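Local coordinates for UlvanLyase-PL25 (Pseudoalteromonas sp. PLSV, PDB 5UAS), which cleaves ulvan, the sulfated rhamnose- and uronic-acid-containing cell-wall polysaccharide of green seaweeds, as a polysaccharide lyase of family PL25, at residues N32-P37 and K94-N99; I114-H119 and K139-K144; S220-A225 and S236-V241. All blocks are in the same frame, centred on the assembly; numbering follows the deposited sequence.

Contact 1: residues N32-P37 and K94-N99. With 83Y (3-O-sulfo-alpha-L-rhamnopyranose), chain C; GCD (4-deoxy-alpha-L-threo-hex-4-enopyranuronic acid), chain B; BDP (beta-D-glucopyranuronic acid), chain D.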
loop_
_atom_site.group_PDB
_atom_site.type_symbol
_atom_site.label_atom_id
_atom_site.label_comp_id
_atom_site.label_asym_id
_atom_site.label_seq_id
_atom_site.Cartn_x
_atom_site.Cartn_y
_atom_site.Cartn_z
ATOM N N ASN A 32 5.683 -2.255 19.590
ATOM C CA ASN A 32 4.994 -3.541 19.603
ATOM C C ASN A 32 4.589 -4.016 18.212
ATOM O O ASN A 32 3.701 -4.871 18.091
ATOM C CB ASN A 32 3.759 -3.494 20.516
ATOM C CG ASN A 32 2.677 -2.584 20.018
ATOM O OD1 ASN A 32 2.878 -1.772 19.107
ATOM N ND2 ASN A 32 1.490 -2.724 20.603
ATOM N N GLY A 33 5.223 -3.511 17.157
ATOM C CA GLY A 33 4.906 -3.994 15.826
ATOM C C GLY A 33 5.321 -5.444 15.637
ATOM O O GLY A 33 6.217 -5.940 16.312
ATOM N N VAL A 34 4.651 -6.150 14.700
ATOM C CA VAL A 34 5.033 -7.529 14.393
ATOM C C VAL A 34 5.101 -7.724 12.879
ATOM O O VAL A 34 4.478 -6.992 12.104
ATOM C CB VAL A 34 4.072 -8.585 15.012
ATOM C CG1 VAL A 34 3.801 -8.287 16.487
ATOM C CG2 VAL A 34 2.760 -8.656 14.235
ATOM N N GLY A 35 5.886 -8.725 12.463
ATOM C CA GLY A 35 5.951 -9.095 11.055
ATOM C C GLY A 35 6.457 -7.935 10.220
ATOM O O GLY A 35 7.519 -7.372 10.489
ATOM N N ASN A 36 5.726 -7.614 9.144
ATOM C CA ASN A 36 5.888 -6.358 8.431
ATOM C C ASN A 36 4.781 -5.445 8.908
ATOM O O ASN A 36 3.621 -5.692 8.570
ATOM C CB ASN A 36 5.766 -6.568 6.926
ATOM C CG ASN A 36 6.949 -7.298 6.340
ATOM O OD1 ASN A 36 8.087 -6.993 6.657
ATOM N ND2 ASN A 36 6.685 -8.263 5.469
ATOM N N PRO A 37 5.053 -4.436 9.735
ATOM C CA PRO A 37 3.938 -3.699 10.346
ATOM C C PRO A 37 3.318 -2.677 9.436
ATOM O O PRO A 37 2.265 -2.136 9.789
ATOM C CB PRO A 37 4.579 -3.006 11.564
ATOM C CG PRO A 37 5.826 -3.867 11.897
ATOM C CD PRO A 37 6.311 -4.303 10.506
ATOM N N LYS A 94 2.364 -19.854 8.296
ATOM C CA LYS A 94 3.349 -18.795 8.475
ATOM C C LYS A 94 3.163 -18.127 9.836
ATOM O O LYS A 94 2.038 -17.934 10.298
ATOM C CB LYS A 94 3.211 -17.778 7.344
ATOM C CG LYS A 94 4.400 -16.875 7.154
ATOM C CD LYS A 94 4.373 -16.221 5.771
ATOM C CE LYS A 94 5.525 -15.224 5.602
ATOM N NZ LYS A 94 5.419 -14.041 6.527
ATOM N N LYS A 95 4.279 -17.784 10.492
ATOM C CA LYS A 95 4.181 -17.155 11.804
ATOM C C LYS A 95 3.342 -15.881 11.736
ATOM O O LYS A 95 2.377 -15.726 12.497
ATOM C CB LYS A 95 5.572 -16.862 12.375
ATOM C CG LYS A 95 5.511 -16.307 13.799
ATOM C CD LYS A 95 6.889 -16.115 14.437
ATOM C CE LYS A 95 6.754 -15.518 15.842
ATOM N NZ LYS A 95 8.066 -15.069 16.416
ATOM N N PHE A 96 3.702 -14.955 10.836
ATOM C CA PHE A 96 2.926 -13.752 10.586
ATOM C C PHE A 96 2.525 -13.689 9.117
ATOM O O PHE A 96 3.324 -13.980 8.217
ATOM C CB PHE A 96 3.719 -12.492 10.990
ATOM C CG PHE A 96 3.973 -12.414 12.471
ATOM C CD1 PHE A 96 2.930 -12.115 13.338
ATOM C CD2 PHE A 96 5.223 -12.683 12.997
ATOM C CE1 PHE A 96 3.144 -12.075 14.710
ATOM C CE2 PHE A 96 5.431 -12.625 14.355
ATOM C CZ PHE A 96 4.398 -12.321 15.203
ATOM N N ASP A 97 1.272 -13.344 8.890
ATOM C CA ASP A 97 0.722 -13.247 7.549
ATOM C C ASP A 97 0.991 -11.866 6.941
ATOM O O ASP A 97 1.536 -11.774 5.833
ATOM C CB ASP A 97 -0.771 -13.556 7.618
ATOM C CG ASP A 97 -1.434 -13.469 6.280
ATOM O OD1 ASP A 97 -1.410 -12.379 5.695
ATOM O OD2 ASP A 97 -1.998 -14.482 5.843
ATOM N N ASN A 98 0.614 -10.794 7.651
ATOM C CA ASN A 98 0.900 -9.401 7.348
ATOM C C ASN A 98 -0.021 -8.769 6.298
ATOM O O ASN A 98 0.003 -7.533 6.156
ATOM C CB ASN A 98 2.345 -9.177 6.865
ATOM C CG ASN A 98 3.384 -9.681 7.842
ATOM O OD1 ASN A 98 3.365 -9.351 9.029
ATOM N ND2 ASN A 98 4.324 -10.482 7.336
ATOM N N ASN A 99 -0.818 -9.541 5.557
ATOM C CA ASN A 99 -1.579 -8.956 4.459
ATOM C C ASN A 99 -2.812 -8.218 4.937
ATOM O O ASN A 99 -3.466 -7.560 4.128
ATOM C CB ASN A 99 -1.969 -10.034 3.446
ATOM C CG ASN A 99 -0.762 -10.514 2.642
ATOM O OD1 ASN A 99 -0.414 -9.925 1.625
ATOM N ND2 ASN A 99 -0.111 -11.576 3.112
HETATM C C1 83Y C . 2.702 -10.169 -1.101
HETATM C C2 83Y C . 2.854 -9.169 0.033
HETATM C C3 83Y C . 3.915 -9.638 1.046
HETATM C C4 83Y C . 5.242 -10.023 0.384
HETATM C C5 83Y C . 4.984 -10.941 -0.795
HETATM C C6 83Y C . 6.276 -11.156 -1.586
HETATM O O1S 83Y C . 3.714 -7.312 4.006
HETATM O O2 83Y C . 3.212 -7.923 -0.509
HETATM O O2S 83Y C . 4.347 -9.726 4.127
HETATM O O3 83Y C . 4.118 -8.594 1.977
HETATM O O3S 83Y C . 2.166 -9.013 3.377
HETATM O O5 83Y C . 3.969 -10.453 -1.678
HETATM S S 83Y C . 3.585 -8.665 3.439
HETATM O O4 83Y C . 6.070 -10.761 1.307
HETATM C C1 GCD B . 7.074 -9.932 1.908
HETATM C C2 GCD B . 7.607 -10.653 3.142
HETATM C C3 GCD B . 8.145 -12.019 2.723
HETATM C C4 GCD B . 9.040 -11.890 1.522
HETATM C C5 GCD B . 9.019 -10.817 0.723
HETATM C C6 GCD B . 9.950 -10.726 -0.397
HETATM O O2 GCD B . 8.630 -9.870 3.782
HETATM O O3 GCD B . 7.096 -12.938 2.400
HETATM O O5 GCD B . 8.122 -9.700 0.966
HETATM O O6A GCD B . 10.795 -11.632 -0.564
HETATM O O6B GCD B . 9.898 -9.733 -1.146
HETATM C C1 BDP D . 0.929 -14.869 -0.130
HETATM C C2 BDP D . 2.368 -14.592 -0.620
HETATM C C3 BDP D . 2.253 -13.582 -1.719
HETATM C C4 BDP D . 1.549 -12.351 -1.285
HETATM C C5 BDP D . 0.218 -12.674 -0.732
HETATM C C6 BDP D . -1.002 -12.717 -1.714
HETATM O O2 BDP D . 3.153 -14.116 0.480
HETATM O O3 BDP D . 1.727 -14.143 -2.933
HETATM O O4 BDP D . 2.233 -11.367 -0.484
HETATM O O5 BDP D . 0.183 -13.675 0.232
HETATM O O6A BDP D . -0.946 -12.171 -2.821
HETATM O O6B BDP D . -2.053 -13.274 -1.350
#
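Asn36 and Asn98 meet at the glycan pocket of this beta-propeller, where the chain leaving strand 30-33 faces the loop between strands 76-81 and 103-106. Hydrogen bonding comes first: Asn36 N donates to Asn98 OD1 over 2.9 Å, arriving from above the carbonyl plane. Gln58 also donates to that oxygen. Asn98 CG stands anti to its own carbonyl carbon (chi1 -56°), which puts the amide between Asn36 N and the sulfate, and Asn98 ND2 makes a longer hydrogen bond, 3.3 Å, to O2S of the sulfated rhamnose. Asn36 ND2 reaches the same O2S at 3.1 Å and O2 of the unsaturated uronic acid at 3.0 Å, while its OD1 bonds to Lys433. Both amides thus grip one sulfate oxygen. A beta carbon on Gly35 would collide with Asn98 OD1, and its positive phi also suits a residue without a side chain. Apolar packing closes the other end, with Val34 CB over one face of the Phe96 ring, 4.0 Å from its centroid, and Val34 CG2 3.5 Å from Phe96 CE1. Within 94-99 an Asx turn shapes the loop: Asp97 OD1 accepts Asn99 N nearly end-on and Asn99 ND2 from above the carboxylate plane.

Contact 2: residues I114-H119 and K139-K144. With BDP (beta-D-glucopyranuronic acid), chain D; 83Y (3-O-sulfo-alpha-L-rhamnopyranose), chain E.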
loop_
_atom_site.group_PDB
_atom_site.type_symbol
_atom_site.label_atom_id
_atom_site.label_comp_id
_atom_site.label_asym_id
_atom_site.label_seq_id
_atom_site.Cartn_x
_atom_site.Cartn_y
_atom_site.Cartn_z
ATOM N N ILE A 114 -10.917 2.014 10.189
ATOM C CA ILE A 114 -9.781 1.132 9.981
ATOM C C ILE A 114 -10.268 -0.115 9.243
ATOM O O ILE A 114 -11.199 -0.794 9.700
ATOM C CB ILE A 114 -9.128 0.763 11.322
ATOM C CG1 ILE A 114 -8.596 2.039 11.992
ATOM C CG2 ILE A 114 -8.088 -0.346 11.114
ATOM C CD1 ILE A 114 -7.327 2.605 11.393
ATOM N N PHE A 115 -9.640 -0.412 8.099
ATOM C CA PHE A 115 -9.898 -1.636 7.345
ATOM C C PHE A 115 -8.697 -2.551 7.559
ATOM O O PHE A 115 -7.553 -2.094 7.472
ATOM C CB PHE A 115 -10.116 -1.319 5.847
ATOM C CG PHE A 115 -11.166 -0.275 5.609
ATOM C CD1 PHE A 115 -12.500 -0.635 5.455
ATOM C CD2 PHE A 115 -10.826 1.071 5.574
ATOM C CE1 PHE A 115 -13.491 0.345 5.280
ATOM C CE2 PHE A 115 -11.817 2.058 5.360
ATOM C CZ PHE A 115 -13.155 1.680 5.225
ATOM N N TYR A 116 -8.938 -3.827 7.853
ATOM C CA TYR A 116 -7.826 -4.658 8.323
ATOM C C TYR A 116 -8.244 -6.119 8.281
ATOM O O TYR A 116 -9.426 -6.450 8.111
ATOM C CB TYR A 116 -7.441 -4.265 9.757
ATOM C CG TYR A 116 -8.478 -4.691 10.767
ATOM C CD1 TYR A 116 -9.637 -3.953 10.954
ATOM C CD2 TYR A 116 -8.326 -5.878 11.490
ATOM C CE1 TYR A 116 -10.610 -4.372 11.874
ATOM C CE2 TYR A 116 -9.282 -6.297 12.408
ATOM C CZ TYR A 116 -10.414 -5.529 12.605
ATOM O OH TYR A 116 -11.384 -5.943 13.497
ATOM N N GLY A 117 -7.247 -7.002 8.474
ATOM C CA GLY A 117 -7.468 -8.384 8.855
ATOM C C GLY A 117 -7.692 -9.377 7.723
ATOM O O GLY A 117 -7.718 -10.601 7.977
ATOM N N GLY A 118 -7.826 -8.915 6.483
ATOM C CA GLY A 118 -8.204 -9.813 5.397
ATOM C C GLY A 118 -7.002 -10.357 4.636
ATOM O O GLY A 118 -6.037 -9.632 4.349
ATOM N N HIS A 119 -7.057 -11.651 4.359
ATOM C CA HIS A 119 -6.199 -12.299 3.373
ATOM C C HIS A 119 -7.065 -13.246 2.553
ATOM O O HIS A 119 -6.698 -14.399 2.273
ATOM C CB HIS A 119 -5.014 -13.019 4.025
ATOM C CG HIS A 119 -3.916 -13.334 3.056
ATOM N ND1 HIS A 119 -2.751 -13.957 3.438
ATOM C CD2 HIS A 119 -3.797 -13.093 1.724
ATOM C CE1 HIS A 119 -1.963 -14.109 2.386
ATOM N NE2 HIS A 119 -2.569 -13.583 1.332
ATOM N N LYS A 139 -12.026 -6.962 7.425
ATOM C CA LYS A 139 -12.819 -6.345 8.491
ATOM C C LYS A 139 -12.783 -4.824 8.420
ATOM O O LYS A 139 -11.913 -4.214 7.790
ATOM C CB LYS A 139 -12.352 -6.816 9.871
ATOM C CG LYS A 139 -12.606 -8.300 10.091
ATOM C CD LYS A 139 -11.923 -8.804 11.368
ATOM C CE LYS A 139 -12.288 -10.237 11.619
ATOM N NZ LYS A 139 -13.641 -10.341 12.287
ATOM N N HIS A 140 -13.756 -4.229 9.106
ATOM C CA HIS A 140 -13.971 -2.791 9.099
ATOM C C HIS A 140 -14.367 -2.363 10.500
ATOM O O HIS A 140 -15.435 -2.756 10.986
ATOM C CB HIS A 140 -15.057 -2.438 8.090
ATOM C CG HIS A 140 -15.389 -0.980 8.019
ATOM N ND1 HIS A 140 -16.548 -0.519 7.435
ATOM C CD2 HIS A 140 -14.734 0.113 8.481
ATOM C CE1 HIS A 140 -16.594 0.796 7.528
ATOM N NE2 HIS A 140 -15.501 1.205 8.153
ATOM N N ALA A 141 -13.514 -1.567 11.136
ATOM C CA ALA A 141 -13.778 -1.017 12.452
ATOM C C ALA A 141 -13.997 0.478 12.308
ATOM O O ALA A 141 -13.466 1.097 11.391
ATOM C CB ALA A 141 -12.612 -1.271 13.404
ATOM N N VAL A 142 -14.739 1.070 13.236
ATOM C CA VAL A 142 -14.898 2.519 13.231
ATOM C C VAL A 142 -14.834 3.041 14.658
ATOM O O VAL A 142 -15.275 2.388 15.608
ATOM C CB VAL A 142 -16.220 2.959 12.543
ATOM C CG1 VAL A 142 -17.431 2.521 13.366
ATOM C CG2 VAL A 142 -16.252 4.472 12.305
ATOM N N SER A 143 -14.269 4.230 14.802
ATOM C CA SER A 143 -14.209 4.854 16.117
ATOM C C SER A 143 -15.620 5.091 16.650
ATOM O O SER A 143 -16.550 5.399 15.893
ATOM C CB SER A 143 -13.411 6.158 16.043
ATOM O OG SER A 143 -14.122 7.190 15.368
ATOM N N LYS A 144 -15.797 4.924 17.964
ATOM C CA LYS A 144 -17.120 5.154 18.538
ATOM C C LYS A 144 -17.503 6.628 18.513
ATOM O O LYS A 144 -18.693 6.962 18.516
ATOM C CB LYS A 144 -17.175 4.622 19.969
ATOM C CG LYS A 144 -17.238 3.096 20.010
ATOM C CD LYS A 144 -17.573 2.603 21.409
ATOM C CE LYS A 144 -17.571 1.078 21.444
ATOM N NZ LYS A 144 -18.045 0.556 22.765
HETATM C C1 BDP D . 0.929 -14.869 -0.130
HETATM C C2 BDP D . 2.368 -14.592 -0.620
HETATM C C3 BDP D . 2.253 -13.582 -1.719
HETATM C C4 BDP D . 1.549 -12.351 -1.285
HETATM C C5 BDP D . 0.218 -12.674 -0.732
HETATM C C6 BDP D . -1.002 -12.717 -1.714
HETATM O O2 BDP D . 3.153 -14.116 0.480
HETATM O O3 BDP D . 1.727 -14.143 -2.933
HETATM O O4 BDP D . 2.233 -11.367 -0.484
HETATM O O5 BDP D . 0.183 -13.675 0.232
HETATM O O6A BDP D . -0.946 -12.171 -2.821
HETATM O O6B BDP D . -2.053 -13.274 -1.350
HETATM C C1 83Y E . -1.424 -19.474 -1.527
HETATM C C2 83Y E . 0.044 -19.328 -1.150
HETATM C C3 83Y E . 0.554 -17.946 -1.522
HETATM C C4 83Y E . -0.275 -16.886 -0.801
HETATM C C5 83Y E . -1.725 -17.093 -1.256
HETATM C C6 83Y E . -2.697 -16.109 -0.633
HETATM O O1 83Y E . -1.560 -19.431 -2.953
HETATM O O1S 83Y E . 4.284 -17.417 -1.909
HETATM O O2 83Y E . 0.214 -19.549 0.251
HETATM O O2S 83Y E . 2.988 -19.017 -3.186
HETATM O O3 83Y E . 1.951 -17.850 -1.244
HETATM O O3S 83Y E . 2.516 -16.655 -3.352
HETATM O O5 83Y E . -2.178 -18.416 -0.919
HETATM S S 83Y E . 2.932 -17.741 -2.434
HETATM O O4 83Y E . 0.196 -15.576 -1.155
#
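The rings of Phe115 and His140 form an offset stack, with centroids 4.4 Å apart and planes inclined by 23°. Phe115 CE1 sits over the centre of the imidazole, 3.4 Å from His140 CD2, and the two side chains run alongside each other in the same direction. Their first torsions differ: Phe115 keeps CG beside its backbone N, whereas His140 places CG anti to its own backbone N (chi1 179°), which brings the rings into overlap. His140 is also fixed in rotation, since NE2 bonds to His113 and ND1 to Asn157. On the opposite face of the sheet, Tyr116 lays its ring across Lys139. Lys139 CB stands over the ring face, 3.8 Å from the centroid, in a CH-pi contact, and Lys139 CD continues past the phenol to within 3.6 Å of Tyr116 OH, an oxygen that bonds to the backbone N of Ile84. Ala141 CB adds a lighter apolar touch at Tyr116 CE1. The backbone register explains this alternation: Ile114-Ala141 and Tyr116-Lys139 are antiparallel hydrogen-bonded pairs, Phe115-His140 the non-hydrogen-bonded pair between them, and the strand axes pass 4.8 Å apart at 157°. Beyond the strand end, His119 NE2 donates to O6B of the glucuronate over 2.7 Å, with the acceptor near the ring plane, and ND1 bonds to Asp97. These are the two middle strands of a four-stranded antiparallel blade of the beta-propeller, one of whose loops delivers a histidine to the substrate pocket.

Contact 3: residues S220-A225 and S236-V241. With ZN (zinc ion), chain F; BDP (beta-D-glucopyranuronic acid), chain D.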
loop_
_atom_site.group_PDB
_atom_site.type_symbol
_atom_site.label_atom_id
_atom_site.label_comp_id
_atom_site.label_asym_id
_atom_site.label_seq_id
_atom_site.Cartn_x
_atom_site.Cartn_y
_atom_site.Cartn_z
ATOM N N SER A 220 -3.788 -12.760 -12.775
ATOM C CA SER A 220 -3.839 -12.235 -11.416
ATOM C C SER A 220 -3.167 -10.872 -11.396
ATOM O O SER A 220 -2.326 -10.562 -12.245
ATOM C CB SER A 220 -3.156 -13.217 -10.443
ATOM O OG SER A 220 -3.269 -12.831 -9.086
ATOM N N TRP A 221 -3.508 -10.070 -10.385
ATOM C CA TRP A 221 -3.120 -8.660 -10.419
ATOM C C TRP A 221 -2.767 -8.137 -9.044
ATOM O O TRP A 221 -3.238 -8.637 -8.021
ATOM C CB TRP A 221 -4.244 -7.770 -10.951
ATOM C CG TRP A 221 -4.744 -8.146 -12.288
ATOM C CD1 TRP A 221 -5.864 -8.893 -12.562
ATOM C CD2 TRP A 221 -4.201 -7.760 -13.560
ATOM N NE1 TRP A 221 -6.034 -9.009 -13.913
ATOM C CE2 TRP A 221 -5.027 -8.333 -14.553
ATOM C CE3 TRP A 221 -3.093 -7.003 -13.958
ATOM C CZ2 TRP A 221 -4.785 -8.166 -15.936
ATOM C CZ3 TRP A 221 -2.847 -6.839 -15.308
ATOM C CH2 TRP A 221 -3.697 -7.418 -16.296
ATOM N N TYR A 222 -2.004 -7.051 -9.047
ATOM C CA TYR A 222 -1.807 -6.254 -7.839
ATOM C C TYR A 222 -1.924 -4.785 -8.232
ATOM O O TYR A 222 -1.156 -4.311 -9.063
ATOM C CB TYR A 222 -0.437 -6.551 -7.186
ATOM C CG TYR A 222 -0.307 -7.962 -6.655
ATOM C CD1 TYR A 222 0.203 -8.975 -7.442
ATOM C CD2 TYR A 222 -0.657 -8.273 -5.342
ATOM C CE1 TYR A 222 0.327 -10.284 -6.955
ATOM C CE2 TYR A 222 -0.530 -9.578 -4.847
ATOM C CZ TYR A 222 -0.044 -10.577 -5.664
ATOM O OH TYR A 222 0.092 -11.882 -5.218
ATOM N N ALA A 223 -2.846 -4.061 -7.602
ATOM C CA ALA A 223 -3.117 -2.667 -7.931
ATOM C C ALA A 223 -2.794 -1.757 -6.748
ATOM O O ALA A 223 -2.801 -2.179 -5.593
ATOM C CB ALA A 223 -4.596 -2.495 -8.329
ATOM N N TRP A 224 -2.515 -0.495 -7.062
ATOM C CA TRP A 224 -2.395 0.584 -6.095
ATOM C C TRP A 224 -3.286 1.699 -6.614
ATOM O O TRP A 224 -3.071 2.199 -7.729
ATOM C CB TRP A 224 -0.934 1.059 -5.985
ATOM C CG TRP A 224 -0.610 1.938 -4.775
ATOM C CD1 TRP A 224 -0.127 1.527 -3.556
ATOM C CD2 TRP A 224 -0.754 3.361 -4.685
ATOM N NE1 TRP A 224 0.040 2.604 -2.734
ATOM C CE2 TRP A 224 -0.340 3.746 -3.394
ATOM C CE3 TRP A 224 -1.190 4.342 -5.577
ATOM C CZ2 TRP A 224 -0.335 5.056 -2.988
ATOM C CZ3 TRP A 224 -1.191 5.662 -5.158
ATOM C CH2 TRP A 224 -0.757 6.006 -3.877
ATOM N N ALA A 225 -4.300 2.066 -5.839
ATOM C CA ALA A 225 -5.201 3.140 -6.216
ATOM C C ALA A 225 -4.961 4.348 -5.324
ATOM O O ALA A 225 -4.773 4.203 -4.112
ATOM C CB ALA A 225 -6.661 2.674 -6.117
ATOM N N SER A 236 -2.340 2.190 -10.641
ATOM C CA SER A 236 -1.240 1.481 -11.274
ATOM C C SER A 236 -1.269 0.022 -10.824
ATOM O O SER A 236 -1.774 -0.298 -9.744
ATOM C CB SER A 236 0.106 2.119 -10.924
ATOM O OG SER A 236 0.351 2.057 -9.493
ATOM N N TYR A 237 -0.760 -0.879 -11.660
ATOM C CA TYR A 237 -0.870 -2.281 -11.285
ATOM C C TYR A 237 0.175 -3.078 -12.024
ATOM O O TYR A 237 0.570 -2.706 -13.134
ATOM C CB TYR A 237 -2.268 -2.860 -11.545
ATOM C CG TYR A 237 -2.932 -2.578 -12.880
ATOM C CD1 TYR A 237 -3.488 -1.335 -13.121
ATOM C CD2 TYR A 237 -3.080 -3.572 -13.823
ATOM C CE1 TYR A 237 -4.154 -1.071 -14.304
ATOM C CE2 TYR A 237 -3.773 -3.325 -15.029
ATOM C CZ TYR A 237 -4.296 -2.067 -15.258
ATOM O OH TYR A 237 -4.985 -1.812 -16.421
ATOM N N ASP A 238 0.593 -4.198 -11.422
ATOM C CA ASP A 238 1.399 -5.152 -12.167
ATOM C C ASP A 238 0.636 -6.466 -12.287
ATOM O O ASP A 238 -0.409 -6.667 -11.660
ATOM C CB ASP A 238 2.832 -5.332 -11.583
ATOM C CG ASP A 238 2.877 -5.876 -10.161
ATOM O OD1 ASP A 238 1.915 -5.679 -9.401
ATOM O OD2 ASP A 238 3.940 -6.469 -9.802
ATOM N N TYR A 239 1.135 -7.337 -13.162
ATOM C CA TYR A 239 0.470 -8.588 -13.488
ATOM C C TYR A 239 1.170 -9.762 -12.815
ATOM O O TYR A 239 2.394 -9.873 -12.857
ATOM C CB TYR A 239 0.458 -8.802 -15.010
ATOM C CG TYR A 239 -0.100 -10.136 -15.449
ATOM C CD1 TYR A 239 -1.469 -10.359 -15.477
ATOM C CD2 TYR A 239 0.754 -11.167 -15.855
ATOM C CE1 TYR A 239 -1.975 -11.582 -15.883
ATOM C CE2 TYR A 239 0.251 -12.387 -16.277
ATOM C CZ TYR A 239 -1.110 -12.586 -16.282
ATOM O OH TYR A 239 -1.600 -13.811 -16.696
ATOM N N HIS A 240 0.383 -10.668 -12.236
ATOM C CA HIS A 240 0.899 -11.872 -11.597
ATOM C C HIS A 240 0.573 -13.070 -12.483
ATOM O O HIS A 240 -0.602 -13.343 -12.771
ATOM C CB HIS A 240 0.294 -12.027 -10.196
ATOM C CG HIS A 240 0.539 -13.365 -9.550
ATOM N ND1 HIS A 240 1.785 -13.956 -9.504
ATOM C CD2 HIS A 240 -0.300 -14.202 -8.887
ATOM C CE1 HIS A 240 1.698 -15.114 -8.863
ATOM N NE2 HIS A 240 0.443 -15.284 -8.477
ATOM N N VAL A 241 1.611 -13.770 -12.939
ATOM C CA VAL A 241 1.432 -15.038 -13.637
ATOM C C VAL A 241 1.200 -16.089 -12.557
ATOM O O VAL A 241 2.144 -16.540 -11.900
ATOM C CB VAL A 241 2.636 -15.391 -14.517
ATOM C CG1 VAL A 241 2.298 -16.569 -15.422
ATOM C CG2 VAL A 241 3.099 -14.175 -15.320
HETATM ZN ZN ZN F . -0.511 -16.881 -7.607
HETATM C C1 BDP D . 0.929 -14.869 -0.130
HETATM C C2 BDP D . 2.368 -14.592 -0.620
HETATM C C3 BDP D . 2.253 -13.582 -1.719
HETATM C C4 BDP D . 1.549 -12.351 -1.285
HETATM C C5 BDP D . 0.218 -12.674 -0.732
HETATM C C6 BDP D . -1.002 -12.717 -1.714
HETATM O O2 BDP D . 3.153 -14.116 0.480
HETATM O O3 BDP D . 1.727 -14.143 -2.933
HETATM O O4 BDP D . 2.233 -11.367 -0.484
HETATM O O5 BDP D . 0.183 -13.675 0.232
HETATM O O6A BDP D . -0.946 -12.171 -2.821
HETATM O O6B BDP D . -2.053 -13.274 -1.350
#
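Tyr222 OH donates to O6A of the glucuronate over 2.6 Å, the oxygen lying near the plane of the phenol ring, while Tyr222 CE1 rests 3.7 Å from His240 CB on the paired strand. The two side chains run side by side, their ring planes 57° apart. Diagonal across the strand pair, they share one sheet face, Tyr222 reaching the sugar carboxylate and His240 the zinc ion. His240 NE2 binds the zinc together with His184, Cys242 and His254, a structural zinc site. Its ring is held in orientation by ND1, bonded to the backbone O of Glu257, and Ser220 OG, itself bonded to His184 O, lies at the ring edge 3.3 Å from His240 CD2. A serine in place of Tyr222 would probably leave O6A without its phenolic donor and open a gap beside His240 CB. The segments belong to the beta hairpin of strands 217-227 and 232-243 in the propeller. Three hydrogen-bonded pairs join them: Tyr222-Asp238 and Trp224-Ser236 each make two bonds, and Ser220-His240 combines a bond of 2.7 Å from His240 N to Ser220 O with a weak return bond. Asp238 OD1 packs against Tyr222 CB, and OD2 is taken by Arg258 and Thr304. The other face carries an aromatic cluster. Tyr239 turns its edge to the face of Trp221, centroid to six-ring centroid 5.1 Å with planes at 72°, and Tyr237 makes an offset edge-to-face contact with the same ring at 5.3 Å. Tyr237 CG lies between its own backbone N and carbonyl carbon (chi1 46°), which carries Tyr237 CD2 to 3.4 Å from Trp221 CE3.

The three contacts follow one another along the chain without interleaving, and each lies on a different sheet of the propeller or in the loops between sheets. Contact 1 joins the end of strand 30-33 to a loop, contact 2 pairs the middle strands of the four-stranded sheet running from strand 103-106 to strand 151-154, and contact 3 pairs strands 217-227 and 232-243, a hairpin later in the chain. Centres of contacts 1 and 2 are about 16 Å apart, and the two touch at the Asp97 and His119 side chains. Contact 3 lies about 22 and 23 Å from them, centre to centre, without touching either. All three meet the same glucuronate, which shows separate parts of the ring of blades converging on one glycan.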